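CCMAN5 (Cellulosimicrobium cellulans, PDB 2XSG) probably hydrolyses alpha-mannosidic linkages as a calcium-binding family 92 glycoside hydrolase, an activity that enables mannose-6-phosphate modification of yeast-made lysosomal enzymes. Local coordinates at residues 170-176 and 228-234; 88-92 and 217-223; 73-79 and 165-170; 184-190 and 202-208. One frame throughout, in Å; residues are numbered along the deposited sequence.

Contact 1: residues 170-176 and 228-234; sequences RRSSSVQ and AQDGVDT
Ser173 and Gly231 form a hydrogen-bonded antiparallel pair, and around it strand 170-176 and strand 228-231 run side by side at 174°. Gly231 N to Ser173 O is 2.9 Å and almost straight; two residues further on, past the non-hydrogen-bonded pair Ser174-Asp230, Val175 and Gln229 bond each other in both directions. The side chain of Ser173 shows how a strand can also hold the loop that follows its neighbour. Its CB lies 3.7 Å from both Val232 O and Thr234 OG1. With chi1 at 69°, OG sits between the backbone N and the carbonyl carbon, where it donates to Val232 O at 2.8 Å from above the carbonyl plane and accepts from Thr234 OG1 at 2.7 Å. Were this serine an alanine, the Thr234 hydroxyl and the Val232 carbonyl would probably lose their shared partner, and the turn after Gly231 could shift. Beside it, Arg170 lays CG against Val232 O at 3.4 Å, while its guanidinium turns to Asp78 and Leu163. Val175 CG1 packs alongside Gln229 CB. On the far side of strand 170-176, Arg171 and Ser172 both face Thr192, a classic beta bulge in the antiparallel sheet that also holds strand 185-195.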
loop_
_atom_site.group_PDB
_atom_site.type_symbol
_atom_site.label_atom_id
_atom_site.label_comp_id
_atom_site.label_asym_id
_atom_site.label_seq_id
_atom_site.Cartn_x
_atom_site.Cartn_y
_atom_site.Cartn_z
ATOM N N ARG A 170 9.628 6.510 -18.994
ATOM C CA ARG A 170 8.783 6.361 -20.159
ATOM C C ARG A 170 9.499 5.463 -21.165
ATOM O O ARG A 170 10.641 5.744 -21.552
ATOM C CB ARG A 170 8.466 7.742 -20.768
ATOM C CG ARG A 170 7.997 7.749 -22.234
ATOM C CD ARG A 170 6.680 6.960 -22.471
ATOM N NE ARG A 170 5.556 7.648 -21.848
ATOM C CZ ARG A 170 4.868 7.193 -20.805
ATOM N NH1 ARG A 170 5.119 5.997 -20.269
ATOM N NH2 ARG A 170 3.889 7.928 -20.312
ATOM N N ARG A 171 8.838 4.384 -21.564
ATOM C CA ARG A 171 9.422 3.438 -22.536
ATOM C C ARG A 171 8.921 3.669 -23.955
ATOM O O ARG A 171 9.721 3.732 -24.882
ATOM C CB ARG A 171 9.228 1.970 -22.101
ATOM C CG ARG A 171 9.937 1.619 -20.775
ATOM C CD ARG A 171 11.448 1.901 -20.858
ATOM N NE ARG A 171 12.141 1.864 -19.563
ATOM C CZ ARG A 171 12.596 0.749 -18.987
ATOM N NH1 ARG A 171 12.413 -0.425 -19.571
ATOM N NH2 ARG A 171 13.229 0.801 -17.818
ATOM N N SER A 172 7.607 3.798 -24.112
ATOM C CA SER A 172 7.010 4.134 -25.401
ATOM C C SER A 172 5.627 4.756 -25.188
ATOM O O SER A 172 4.993 4.548 -24.141
ATOM C CB SER A 172 6.921 2.918 -26.319
ATOM O OG SER A 172 6.053 1.939 -25.782
ATOM N N SER A 173 5.175 5.527 -26.172
ATOM C CA SER A 173 3.836 6.103 -26.125
ATOM C C SER A 173 3.312 6.339 -27.535
ATOM O O SER A 173 4.094 6.358 -28.499
ATOM C CB SER A 173 3.838 7.425 -25.335
ATOM O OG SER A 173 4.532 8.433 -26.059
ATOM N N SER A 174 1.992 6.489 -27.656
ATOM C CA SER A 174 1.368 6.836 -28.940
ATOM C C SER A 174 0.129 7.666 -28.724
ATOM O O SER A 174 -0.481 7.646 -27.646
ATOM C CB SER A 174 0.998 5.589 -29.749
ATOM O OG SER A 174 -0.052 4.875 -29.099
ATOM N N VAL A 175 -0.246 8.393 -29.771
ATOM C CA VAL A 175 -1.458 9.196 -29.743
ATOM C C VAL A 175 -2.056 9.232 -31.154
ATOM O O VAL A 175 -1.340 9.427 -32.133
ATOM C CB VAL A 175 -1.201 10.604 -29.127
ATOM C CG1 VAL A 175 -0.108 11.377 -29.923
ATOM C CG2 VAL A 175 -2.522 11.411 -29.011
ATOM N N GLN A 176 -3.349 8.952 -31.243
ATOM C CA GLN A 176 -4.104 9.105 -32.470
ATOM C C GLN A 176 -5.208 10.116 -32.178
ATOM O O GLN A 176 -5.911 9.997 -31.164
ATOM C CB GLN A 176 -4.686 7.749 -32.875
ATOM C CG GLN A 176 -5.491 7.743 -34.175
ATOM C CD GLN A 176 -4.600 7.781 -35.390
ATOM O OE1 GLN A 176 -3.725 6.931 -35.560
ATOM N NE2 GLN A 176 -4.801 8.779 -36.232
ATOM N N ALA A 228 -1.413 11.492 -35.943
ATOM C CA ALA A 228 -0.868 10.250 -35.348
ATOM C C ALA A 228 0.605 10.408 -34.964
ATOM O O ALA A 228 1.389 11.004 -35.710
ATOM C CB ALA A 228 -1.033 9.061 -36.312
ATOM N N GLN A 229 0.964 9.889 -33.793
ATOM C CA GLN A 229 2.354 9.808 -33.372
ATOM C C GLN A 229 2.572 8.483 -32.672
ATOM O O GLN A 229 1.655 7.937 -32.059
ATOM C CB GLN A 229 2.736 10.948 -32.406
ATOM C CG GLN A 229 2.527 12.378 -32.922
ATOM C CD GLN A 229 3.548 12.823 -33.974
ATOM O OE1 GLN A 229 4.587 12.218 -34.136
ATOM N NE2 GLN A 229 3.253 13.915 -34.662
ATOM N N ASP A 230 3.797 7.978 -32.755
ATOM C CA ASP A 230 4.159 6.720 -32.138
ATOM C C ASP A 230 5.665 6.720 -31.881
ATOM O O ASP A 230 6.454 6.748 -32.813
ATOM C CB ASP A 230 3.775 5.572 -33.074
ATOM C CG ASP A 230 3.835 4.217 -32.404
ATOM O OD1 ASP A 230 4.114 4.138 -31.184
ATOM O OD2 ASP A 230 3.586 3.216 -33.124
ATOM N N GLY A 231 6.065 6.687 -30.617
ATOM C CA GLY A 231 7.488 6.800 -30.283
ATOM C C GLY A 231 7.693 6.680 -28.792
ATOM O O GLY A 231 7.207 5.741 -28.173
ATOM N N VAL A 232 8.417 7.638 -28.224
ATOM C CA VAL A 232 8.710 7.668 -26.792
ATOM C C VAL A 232 8.135 8.946 -26.190
ATOM O O VAL A 232 7.208 8.891 -25.364
ATOM C CB VAL A 232 10.223 7.584 -26.535
ATOM C CG1 VAL A 232 10.508 7.497 -25.046
ATOM C CG2 VAL A 232 10.803 6.372 -27.235
ATOM N N ASP A 233 8.676 10.091 -26.617
ATOM C CA ASP A 233 8.122 11.403 -26.257
ATOM C C ASP A 233 7.104 11.799 -27.326
ATOM O O ASP A 233 7.480 12.225 -28.437
ATOM C CB ASP A 233 9.249 12.439 -26.172
ATOM C CG ASP A 233 8.798 13.788 -25.612
ATOM O OD1 ASP A 233 7.584 14.017 -25.445
ATOM O OD2 ASP A 233 9.685 14.633 -25.330
ATOM N N THR A 234 5.819 11.636 -27.011
ATOM C CA THR A 234 4.752 12.121 -27.883
ATOM C C THR A 234 3.775 12.939 -27.048
ATOM O O THR A 234 3.793 12.883 -25.804
ATOM C CB THR A 234 3.988 10.963 -28.639
ATOM O OG1 THR A 234 3.245 10.167 -27.709
ATOM C CG2 THR A 234 4.952 10.062 -29.392
#

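Contact 2: residues 88-92 and 217-223; sequences YTARP and WGDDDRL
Arg91 N donates to Asp221 O at 3.0 Å, joining two irregular loops just where the type I turn Gly218 to Asp221 ends. Nearby, a water donates to Thr89 O and accepts from Leu223 N, so the backbones are also linked through solvent. Arg91 has the largest share of the contact. Its CG, anti to the backbone N (chi1 -176°), stands over the five-membered ring of Trp217, 3.3 Å from the centroid and 8° off the normal, a textbook CH-pi contact. The chain then bends at chi2 and the guanidinium continues over the indole with its plane 38° from the ring, Trp217 CZ2 lying beneath one face. On the same face of the indole, Pro92 CD makes a second CH-pi contact, 3.8 Å from the centroid of the six-membered ring. Asp221 OD1 approaches the aliphatic part of Arg91, 3.6 Å from CB; its distance of 4.3 Å to NE is beyond a salt bridge. Instead the guanidinium is paired with Asp233 and Asp162, and Asp233 also accepts from Trp217 NE1. At the other end Leu223 CD2 rests on Tyr88 CB, 3.8 Å away. Tyr88, Pro92, Trp217 and Leu223 all touch Ile237 of strand 235-240, while Tyr88 and Trp217 also reach Val160 of strand 158-162, which packs both segments against the five-stranded antiparallel sheet, whose strands 212-217 and 223-224 segment 217-223 links.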
loop_
_atom_site.group_PDB
_atom_site.type_symbol
_atom_site.label_atom_id
_atom_site.label_comp_id
_atom_site.label_asym_id
_atom_site.label_seq_id
_atom_site.Cartn_x
_atom_site.Cartn_y
_atom_site.Cartn_z
ATOM N N TYR A 88 1.811 27.242 -28.325
ATOM C CA TYR A 88 3.070 26.539 -28.630
ATOM C C TYR A 88 3.326 26.424 -30.137
ATOM O O TYR A 88 2.382 26.360 -30.938
ATOM C CB TYR A 88 3.066 25.146 -27.988
ATOM C CG TYR A 88 3.104 25.166 -26.462
ATOM C CD1 TYR A 88 1.934 25.049 -25.713
ATOM C CD2 TYR A 88 4.312 25.303 -25.775
ATOM C CE1 TYR A 88 1.963 25.048 -24.304
ATOM C CE2 TYR A 88 4.352 25.317 -24.378
ATOM C CZ TYR A 88 3.176 25.186 -23.654
ATOM O OH TYR A 88 3.225 25.198 -22.284
ATOM N N THR A 89 4.604 26.394 -30.513
ATOM C CA THR A 89 5.025 26.194 -31.910
ATOM C C THR A 89 5.985 25.001 -31.998
ATOM O O THR A 89 6.443 24.641 -33.081
ATOM C CB THR A 89 5.735 27.456 -32.522
ATOM O OG1 THR A 89 6.947 27.733 -31.808
ATOM C CG2 THR A 89 4.849 28.684 -32.482
ATOM N N ALA A 90 6.297 24.409 -30.838
ATOM C CA ALA A 90 7.115 23.197 -30.740
ATOM C C ALA A 90 6.693 22.435 -29.484
ATOM O O ALA A 90 5.830 22.908 -28.733
ATOM C CB ALA A 90 8.617 23.537 -30.686
ATOM N N ARG A 91 7.291 21.269 -29.260
ATOM C CA ARG A 91 7.000 20.477 -28.064
ATOM C C ARG A 91 7.250 21.354 -26.821
ATOM O O ARG A 91 8.270 22.035 -26.753
ATOM C CB ARG A 91 7.853 19.215 -28.035
ATOM C CG ARG A 91 7.535 18.282 -26.851
ATOM C CD ARG A 91 8.519 18.354 -25.649
ATOM N NE ARG A 91 8.318 17.140 -24.845
ATOM C CZ ARG A 91 7.430 17.023 -23.862
ATOM N NH1 ARG A 91 6.710 18.078 -23.475
ATOM N NH2 ARG A 91 7.284 15.859 -23.236
ATOM N N PRO A 92 6.300 21.373 -25.866
ATOM C CA PRO A 92 6.414 22.296 -24.732
ATOM C C PRO A 92 7.623 22.009 -23.856
ATOM O O PRO A 92 7.956 20.844 -23.629
ATOM C CB PRO A 92 5.133 22.032 -23.947
ATOM C CG PRO A 92 4.146 21.611 -25.004
ATOM C CD PRO A 92 4.955 20.764 -25.938
ATOM N N TRP A 217 2.910 16.159 -31.237
ATOM C CA TRP A 217 4.368 16.110 -31.360
ATOM C C TRP A 217 4.918 14.694 -31.175
ATOM O O TRP A 217 4.317 13.873 -30.489
ATOM C CB TRP A 217 5.046 17.073 -30.384
ATOM C CG TRP A 217 5.104 16.589 -28.967
ATOM C CD1 TRP A 217 5.958 15.658 -28.457
ATOM C CD2 TRP A 217 4.287 17.023 -27.873
ATOM N NE1 TRP A 217 5.721 15.477 -27.115
ATOM C CE2 TRP A 217 4.704 16.303 -26.729
ATOM C CE3 TRP A 217 3.251 17.961 -27.744
ATOM C CZ2 TRP A 217 4.129 16.490 -25.469
ATOM C CZ3 TRP A 217 2.662 18.140 -26.485
ATOM C CH2 TRP A 217 3.111 17.410 -25.366
ATOM N N GLY A 218 6.060 14.433 -31.797
ATOM C CA GLY A 218 6.812 13.210 -31.591
ATOM C C GLY A 218 8.220 13.551 -31.134
ATOM O O GLY A 218 8.494 14.687 -30.655
ATOM N N ASP A 219 9.123 12.590 -31.307
ATOM C CA ASP A 219 10.461 12.657 -30.701
ATOM C C ASP A 219 11.408 13.707 -31.278
ATOM O O ASP A 219 12.452 14.004 -30.678
ATOM C CB ASP A 219 11.110 11.280 -30.733
ATOM C CG ASP A 219 10.422 10.296 -29.799
ATOM O OD1 ASP A 219 10.595 10.420 -28.561
ATOM O OD2 ASP A 219 9.706 9.407 -30.312
ATOM N N ASP A 220 11.062 14.245 -32.442
ATOM C CA ASP A 220 11.812 15.366 -33.032
ATOM C C ASP A 220 11.371 16.729 -32.485
ATOM O O ASP A 220 11.809 17.759 -32.981
ATOM C CB ASP A 220 11.740 15.349 -34.564
ATOM C CG ASP A 220 10.309 15.563 -35.126
ATOM O OD1 ASP A 220 9.365 15.916 -34.376
ATOM O OD2 ASP A 220 10.142 15.358 -36.356
ATOM N N ASP A 221 10.489 16.722 -31.482
ATOM C CA ASP A 221 9.982 17.959 -30.887
ATOM C C ASP A 221 9.213 18.900 -31.832
ATOM O O ASP A 221 8.930 20.028 -31.451
ATOM C CB ASP A 221 11.134 18.738 -30.208
ATOM C CG ASP A 221 11.671 18.015 -28.974
ATOM O OD1 ASP A 221 10.893 17.277 -28.333
ATOM O OD2 ASP A 221 12.865 18.171 -28.660
ATOM N N ARG A 222 8.883 18.451 -33.042
ATOM C CA ARG A 222 8.081 19.285 -33.946
ATOM C C ARG A 222 6.591 19.214 -33.602
ATOM O O ARG A 222 6.018 18.126 -33.431
ATOM C CB ARG A 222 8.341 18.948 -35.419
ATOM C CG ARG A 222 9.689 19.437 -35.901
ATOM C CD ARG A 222 10.040 18.978 -37.306
ATOM N NE ARG A 222 9.502 19.848 -38.350
ATOM C CZ ARG A 222 8.490 19.506 -39.155
ATOM N NH1 ARG A 222 7.903 18.318 -39.042
ATOM N NH2 ARG A 222 8.072 20.351 -40.090
ATOM N N LEU A 223 5.970 20.381 -33.471
ATOM C CA LEU A 223 4.534 20.451 -33.237
ATOM C C LEU A 223 3.842 20.613 -34.567
ATOM O O LEU A 223 4.002 21.639 -35.228
ATOM C CB LEU A 223 4.196 21.611 -32.319
ATOM C CG LEU A 223 2.729 21.730 -31.909
ATOM C CD1 LEU A 223 2.293 20.531 -31.069
ATOM C CD2 LEU A 223 2.582 23.017 -31.128
HETATM O O HOH W 1 7.775 22.768 -34.065
#

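Contact 3: residues 73-79 and 165-170; sequences SGGGGDL and TNNTSR
Asp78 and Arg170 meet with their carboxylate and guanidinium planes only 16° apart, yet the grip is end-on to a single oxygen. Arg170 NH2 reaches Asp78 OD2 at 2.7 Å through the anti lone pair and NH1 reaches it at 2.9 Å, both within the guanidinium plane. The Asn166 amide lies beside the carboxylate, turned 57° from it, and its ND2 adds a third bond to OD2 at 3.1 Å from above the carboxylate plane. Three donors thus grip one oxygen of this buried residue; Asp78 OD1 is taken by Tyr200 and Thr65. The other end of Asn166 shapes its own loop: OD1 accepts from Thr168 N and Ser169 N, an Asx turn and Asx motif leading into strand 169-179. Against this motif runs the glycine-rich segment 73-79, whose carbonyls serve as acceptors. Asn167 N bonds Gly76 O at 2.8 Å, and its side chain, with CG anti to the carbonyl carbon (chi1 -72°), brings ND2 to Gly75 O at 2.9 Å with that oxygen in the amide plane, while OD1 accepts from Arg42. Beyond it, Ser73 OG donates to Asn167 O at 2.7 Å, and Arg47 binds that same carbonyl oxygen.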
loop_
_atom_site.group_PDB
_atom_site.type_symbol
_atom_site.label_atom_id
_atom_site.label_comp_id
_atom_site.label_asym_id
_atom_site.label_seq_id
_atom_site.Cartn_x
_atom_site.Cartn_y
_atom_site.Cartn_z
ATOM N N SER A 73 11.629 6.733 -7.277
ATOM C CA SER A 73 11.085 8.036 -7.654
ATOM C C SER A 73 9.590 7.911 -7.968
ATOM O O SER A 73 9.010 8.750 -8.650
ATOM C CB SER A 73 11.892 8.654 -8.821
ATOM O OG SER A 73 11.829 7.845 -9.989
ATOM N N GLY A 74 8.976 6.839 -7.466
ATOM C CA GLY A 74 7.556 6.574 -7.700
ATOM C C GLY A 74 7.279 5.916 -9.038
ATOM O O GLY A 74 8.087 6.006 -9.958
ATOM N N GLY A 75 6.126 5.258 -9.134
ATOM C CA GLY A 75 5.674 4.618 -10.363
ATOM C C GLY A 75 4.461 5.277 -10.984
ATOM O O GLY A 75 3.831 6.165 -10.384
ATOM N N GLY A 76 4.130 4.853 -12.201
ATOM C CA GLY A 76 3.048 5.509 -12.958
ATOM C C GLY A 76 3.371 6.970 -13.247
ATOM O O GLY A 76 4.500 7.292 -13.636
ATOM N N GLY A 77 2.386 7.850 -13.042
ATOM C CA GLY A 77 2.543 9.285 -13.363
ATOM C C GLY A 77 2.350 9.576 -14.852
ATOM O O GLY A 77 2.800 10.611 -15.345
ATOM N N ASP A 78 1.673 8.664 -15.556
ATOM C CA ASP A 78 1.411 8.779 -16.998
ATOM C C ASP A 78 0.279 9.746 -17.316
ATOM O O ASP A 78 -0.652 9.905 -16.522
ATOM C CB ASP A 78 1.000 7.424 -17.601
ATOM C CG ASP A 78 2.092 6.363 -17.489
ATOM O OD1 ASP A 78 1.905 5.375 -16.729
ATOM O OD2 ASP A 78 3.124 6.528 -18.164
ATOM N N LEU A 79 0.368 10.344 -18.509
ATOM C CA LEU A 79 -0.704 11.106 -19.128
ATOM C C LEU A 79 -0.939 12.420 -18.377
ATOM O O LEU A 79 -1.895 12.541 -17.609
ATOM C CB LEU A 79 -1.986 10.279 -19.217
ATOM C CG LEU A 79 -2.923 10.480 -20.417
ATOM C CD1 LEU A 79 -3.801 9.238 -20.614
ATOM C CD2 LEU A 79 -3.790 11.731 -20.256
ATOM N N THR A 165 5.610 12.182 -19.744
ATOM C CA THR A 165 5.664 12.252 -18.270
ATOM C C THR A 165 5.498 10.877 -17.622
ATOM O O THR A 165 4.536 10.150 -17.909
ATOM C CB THR A 165 4.590 13.217 -17.709
ATOM O OG1 THR A 165 4.633 14.452 -18.426
ATOM C CG2 THR A 165 4.793 13.487 -16.216
ATOM N N ASN A 166 6.477 10.514 -16.796
ATOM C CA ASN A 166 6.396 9.311 -15.962
ATOM C C ASN A 166 7.222 9.513 -14.704
ATOM O O ASN A 166 8.255 10.179 -14.760
ATOM C CB ASN A 166 6.892 8.080 -16.731
ATOM C CG ASN A 166 6.628 6.788 -15.986
ATOM O OD1 ASN A 166 7.401 6.397 -15.116
ATOM N ND2 ASN A 166 5.543 6.099 -16.347
ATOM N N ASN A 167 6.778 8.925 -13.593
ATOM C CA ASN A 167 7.484 9.037 -12.312
ATOM C C ASN A 167 8.865 8.392 -12.282
ATOM O O ASN A 167 9.720 8.785 -11.476
ATOM C CB ASN A 167 6.606 8.541 -11.147
ATOM C CG ASN A 167 5.474 9.506 -10.837
ATOM O OD1 ASN A 167 5.613 10.717 -11.019
ATOM N ND2 ASN A 167 4.356 8.983 -10.388
ATOM N N THR A 168 9.082 7.431 -13.176
ATOM C CA THR A 168 10.368 6.753 -13.267
ATOM C C THR A 168 10.910 6.664 -14.685
ATOM O O THR A 168 12.031 7.079 -14.930
ATOM C CB THR A 168 10.320 5.352 -12.631
ATOM O OG1 THR A 168 10.172 5.489 -11.217
ATOM C CG2 THR A 168 11.606 4.574 -12.916
ATOM N N SER A 169 10.142 6.118 -15.623
ATOM C CA SER A 169 10.706 5.872 -16.953
ATOM C C SER A 169 9.630 5.641 -17.991
ATOM O O SER A 169 8.832 4.705 -17.874
ATOM C CB SER A 169 11.672 4.665 -16.923
ATOM O OG SER A 169 12.146 4.350 -18.223
ATOM N N ARG A 170 9.628 6.510 -18.994
ATOM C CA ARG A 170 8.783 6.361 -20.159
ATOM C C ARG A 170 9.499 5.463 -21.165
ATOM O O ARG A 170 10.641 5.744 -21.552
ATOM C CB ARG A 170 8.466 7.742 -20.768
ATOM C CG ARG A 170 7.997 7.749 -22.234
ATOM C CD ARG A 170 6.680 6.960 -22.471
ATOM N NE ARG A 170 5.556 7.648 -21.848
ATOM C CZ ARG A 170 4.868 7.193 -20.805
ATOM N NH1 ARG A 170 5.119 5.997 -20.269
ATOM N NH2 ARG A 170 3.889 7.928 -20.312
HETATM O O HOH W 2 12.146 4.617 -9.439
HETATM O O HOH W 3 6.541 4.189 -13.735
HETATM O O HOH W 4 2.617 10.583 -19.883
#

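Contact 4: residues 184-190 and 202-208; sequences TVELSGQ and LYYTART
Glu186 OE2 is gripped by two donors, Thr205 OG1 across the strands at a doubtfully short 2.5 Å and Arg263 of helix 259-270. Glu186 bends at chi2 to bring the carboxylate over, crossing Thr205 at about a right angle; the threonine hydroxyl, anti to its own N (chi1 -179°), leans to meet it. Val185 N donates to Thr208 OG1 at 3.1 Å, so a side chain stands in for a backbone acceptor where the pairing ends. Two residues on, Leu187 and Ala206 bond each other both ways at 2.8 Å. At Gly189 the pairing continues, though its N-H bond to Tyr204 O is weak; with chi1 at 70° the Tyr204 ring folds across the strand and lays one face on the backbone, Gly189 N 3.3 Å above its plane. A CB there would come tight against Tyr204 OH, which bonds Ser174 O one strand further. A leucine in place of Tyr204 would probably leave the Ser174 carbonyl without this hydroxyl and uncover the backbone of Gly189. The chemistry thus differs by face: the Glu186-Arg263 salt bridge ties one to helix 259-270, with Ser188 and Thr205 packed beside it, whereas Leu187, Ala206 and Tyr204 line the other.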
loop_
_atom_site.group_PDB
_atom_site.type_symbol
_atom_site.label_atom_id
_atom_site.label_comp_id
_atom_site.label_asym_id
_atom_site.label_seq_id
_atom_site.Cartn_x
_atom_site.Cartn_y
_atom_site.Cartn_z
ATOM N N THR A 184 -15.858 17.949 -31.341
ATOM C CA THR A 184 -15.049 17.459 -30.199
ATOM C C THR A 184 -13.933 16.514 -30.669
ATOM O O THR A 184 -14.015 15.936 -31.758
ATOM C CB THR A 184 -15.882 16.758 -29.091
ATOM O OG1 THR A 184 -16.558 15.611 -29.627
ATOM C CG2 THR A 184 -16.873 17.733 -28.426
ATOM N N VAL A 185 -12.892 16.386 -29.846
ATOM C CA VAL A 185 -11.715 15.588 -30.176
ATOM C C VAL A 185 -11.595 14.403 -29.228
ATOM O O VAL A 185 -11.875 14.513 -28.043
ATOM C CB VAL A 185 -10.415 16.430 -30.173
ATOM C CG1 VAL A 185 -9.186 15.558 -30.440
ATOM C CG2 VAL A 185 -10.489 17.512 -31.228
ATOM N N GLU A 186 -11.225 13.263 -29.801
ATOM C CA GLU A 186 -10.924 12.054 -29.055
ATOM C C GLU A 186 -9.473 11.686 -29.375
ATOM O O GLU A 186 -9.073 11.694 -30.556
ATOM C CB GLU A 186 -11.880 10.913 -29.425
ATOM C CG GLU A 186 -11.782 9.674 -28.514
ATOM C CD GLU A 186 -10.914 8.563 -29.094
ATOM O OE1 GLU A 186 -10.502 8.694 -30.266
ATOM O OE2 GLU A 186 -10.646 7.559 -28.378
ATOM N N LEU A 187 -8.700 11.448 -28.316
ATOM C CA LEU A 187 -7.293 11.060 -28.377
ATOM C C LEU A 187 -7.172 9.655 -27.810
ATOM O O LEU A 187 -7.828 9.332 -26.822
ATOM C CB LEU A 187 -6.436 11.995 -27.524
ATOM C CG LEU A 187 -6.449 13.509 -27.757
ATOM C CD1 LEU A 187 -5.533 14.237 -26.767
ATOM C CD2 LEU A 187 -6.044 13.832 -29.191
ATOM N N SER A 188 -6.341 8.818 -28.421
ATOM C CA SER A 188 -6.171 7.458 -27.913
ATOM C C SER A 188 -4.837 6.873 -28.305
ATOM O O SER A 188 -4.229 7.295 -29.304
ATOM C CB SER A 188 -7.292 6.545 -28.435
ATOM O OG SER A 188 -7.155 6.359 -29.834
ATOM N N GLY A 189 -4.403 5.881 -27.523
ATOM C CA GLY A 189 -3.136 5.204 -27.744
ATOM C C GLY A 189 -2.698 4.426 -26.520
ATOM O O GLY A 189 -3.531 3.984 -25.731
ATOM N N GLN A 190 -1.386 4.273 -26.358
ATOM C CA GLN A 190 -0.835 3.499 -25.256
ATOM C C GLN A 190 0.311 4.246 -24.608
ATOM O O GLN A 190 0.968 5.096 -25.238
ATOM C CB GLN A 190 -0.358 2.132 -25.754
ATOM C CG GLN A 190 0.837 2.183 -26.730
ATOM C CD GLN A 190 2.191 2.168 -26.009
ATOM O OE1 GLN A 190 2.274 1.830 -24.826
ATOM N NE2 GLN A 190 3.246 2.536 -26.720
ATOM N N LEU A 202 -0.587 0.531 -20.532
ATOM C CA LEU A 202 -2.004 0.898 -20.405
ATOM C C LEU A 202 -2.479 1.619 -21.654
ATOM O O LEU A 202 -1.737 2.423 -22.239
ATOM C CB LEU A 202 -2.222 1.791 -19.183
ATOM C CG LEU A 202 -2.189 1.103 -17.813
ATOM C CD1 LEU A 202 -2.212 2.170 -16.744
ATOM C CD2 LEU A 202 -3.396 0.134 -17.641
ATOM N N TYR A 203 -3.704 1.309 -22.082
ATOM C CA TYR A 203 -4.335 2.000 -23.208
ATOM C C TYR A 203 -5.249 3.091 -22.681
ATOM O O TYR A 203 -5.776 2.987 -21.565
ATOM C CB TYR A 203 -5.089 1.010 -24.118
ATOM C CG TYR A 203 -4.170 -0.056 -24.649
ATOM C CD1 TYR A 203 -3.973 -1.238 -23.942
ATOM C CD2 TYR A 203 -3.453 0.136 -25.826
ATOM C CE1 TYR A 203 -3.114 -2.222 -24.392
ATOM C CE2 TYR A 203 -2.554 -0.856 -26.297
ATOM C CZ TYR A 203 -2.404 -2.030 -25.570
ATOM O OH TYR A 203 -1.554 -3.025 -26.013
ATOM N N TYR A 204 -5.415 4.155 -23.462
ATOM C CA TYR A 204 -6.243 5.270 -23.002
ATOM C C TYR A 204 -7.155 5.805 -24.121
ATOM O O TYR A 204 -6.856 5.666 -25.294
ATOM C CB TYR A 204 -5.361 6.397 -22.408
ATOM C CG TYR A 204 -4.561 7.101 -23.480
ATOM C CD1 TYR A 204 -5.068 8.233 -24.118
ATOM C CD2 TYR A 204 -3.324 6.595 -23.905
ATOM C CE1 TYR A 204 -4.361 8.863 -25.126
ATOM C CE2 TYR A 204 -2.607 7.214 -24.931
ATOM C CZ TYR A 204 -3.138 8.342 -25.535
ATOM O OH TYR A 204 -2.451 8.970 -26.538
ATOM N N THR A 205 -8.264 6.430 -23.723
ATOM C CA THR A 205 -9.064 7.273 -24.600
ATOM C C THR A 205 -9.397 8.546 -23.814
ATOM O O THR A 205 -9.667 8.478 -22.619
ATOM C CB THR A 205 -10.368 6.562 -25.081
ATOM O OG1 THR A 205 -11.086 7.436 -25.963
ATOM C CG2 THR A 205 -11.277 6.214 -23.894
ATOM N N ALA A 206 -9.302 9.703 -24.468
ATOM C CA ALA A 206 -9.624 10.991 -23.825
ATOM C C ALA A 206 -10.421 11.797 -24.818
ATOM O O ALA A 206 -9.966 12.022 -25.940
ATOM C CB ALA A 206 -8.343 11.742 -23.428
ATOM N N ARG A 207 -11.626 12.198 -24.441
ATOM C CA ARG A 207 -12.430 13.045 -25.311
ATOM C C ARG A 207 -12.643 14.392 -24.639
ATOM O O ARG A 207 -12.734 14.461 -23.412
ATOM C CB ARG A 207 -13.784 12.392 -25.607
ATOM C CG ARG A 207 -14.687 12.223 -24.367
ATOM C CD ARG A 207 -16.004 11.516 -24.713
ATOM N NE ARG A 207 -17.022 11.858 -23.730
ATOM C CZ ARG A 207 -18.211 11.278 -23.615
ATOM N NH1 ARG A 207 -18.559 10.286 -24.429
ATOM N NH2 ARG A 207 -19.052 11.685 -22.680
ATOM N N THR A 208 -12.707 15.455 -25.445
ATOM C CA THR A 208 -13.139 16.762 -24.961
ATOM C C THR A 208 -14.664 16.767 -25.020
ATOM O O THR A 208 -15.276 15.932 -25.712
ATOM C CB THR A 208 -12.570 17.935 -25.806
ATOM O OG1 THR A 208 -13.150 17.917 -27.111
ATOM C CG2 THR A 208 -11.035 17.851 -25.928
#

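How the contacts relate
All four contacts lie within the family 92 N-terminal domain, on the same side of the chain's centre. Contacts 1 and 4 belong to one antiparallel sheet, in which strands 228-231, 169-179, 185-195 and 198-208 are successive neighbours; their centres are 13 Å apart. Contact 3 shares Arg170 with contact 1 at the start of strand 169-179, and Leu79 packs on Tyr204 of contact 4. Contact 2, its centre 12 Å from that of contact 1, joins it through Asp233. Along the chain contact 3 closes before contacts 1 and 4 open, contact 4 falls between the segments of contact 1, and contact 2 alternates with contacts 1 and 3. Segments distant in sequence thereby become one interlocked beta domain.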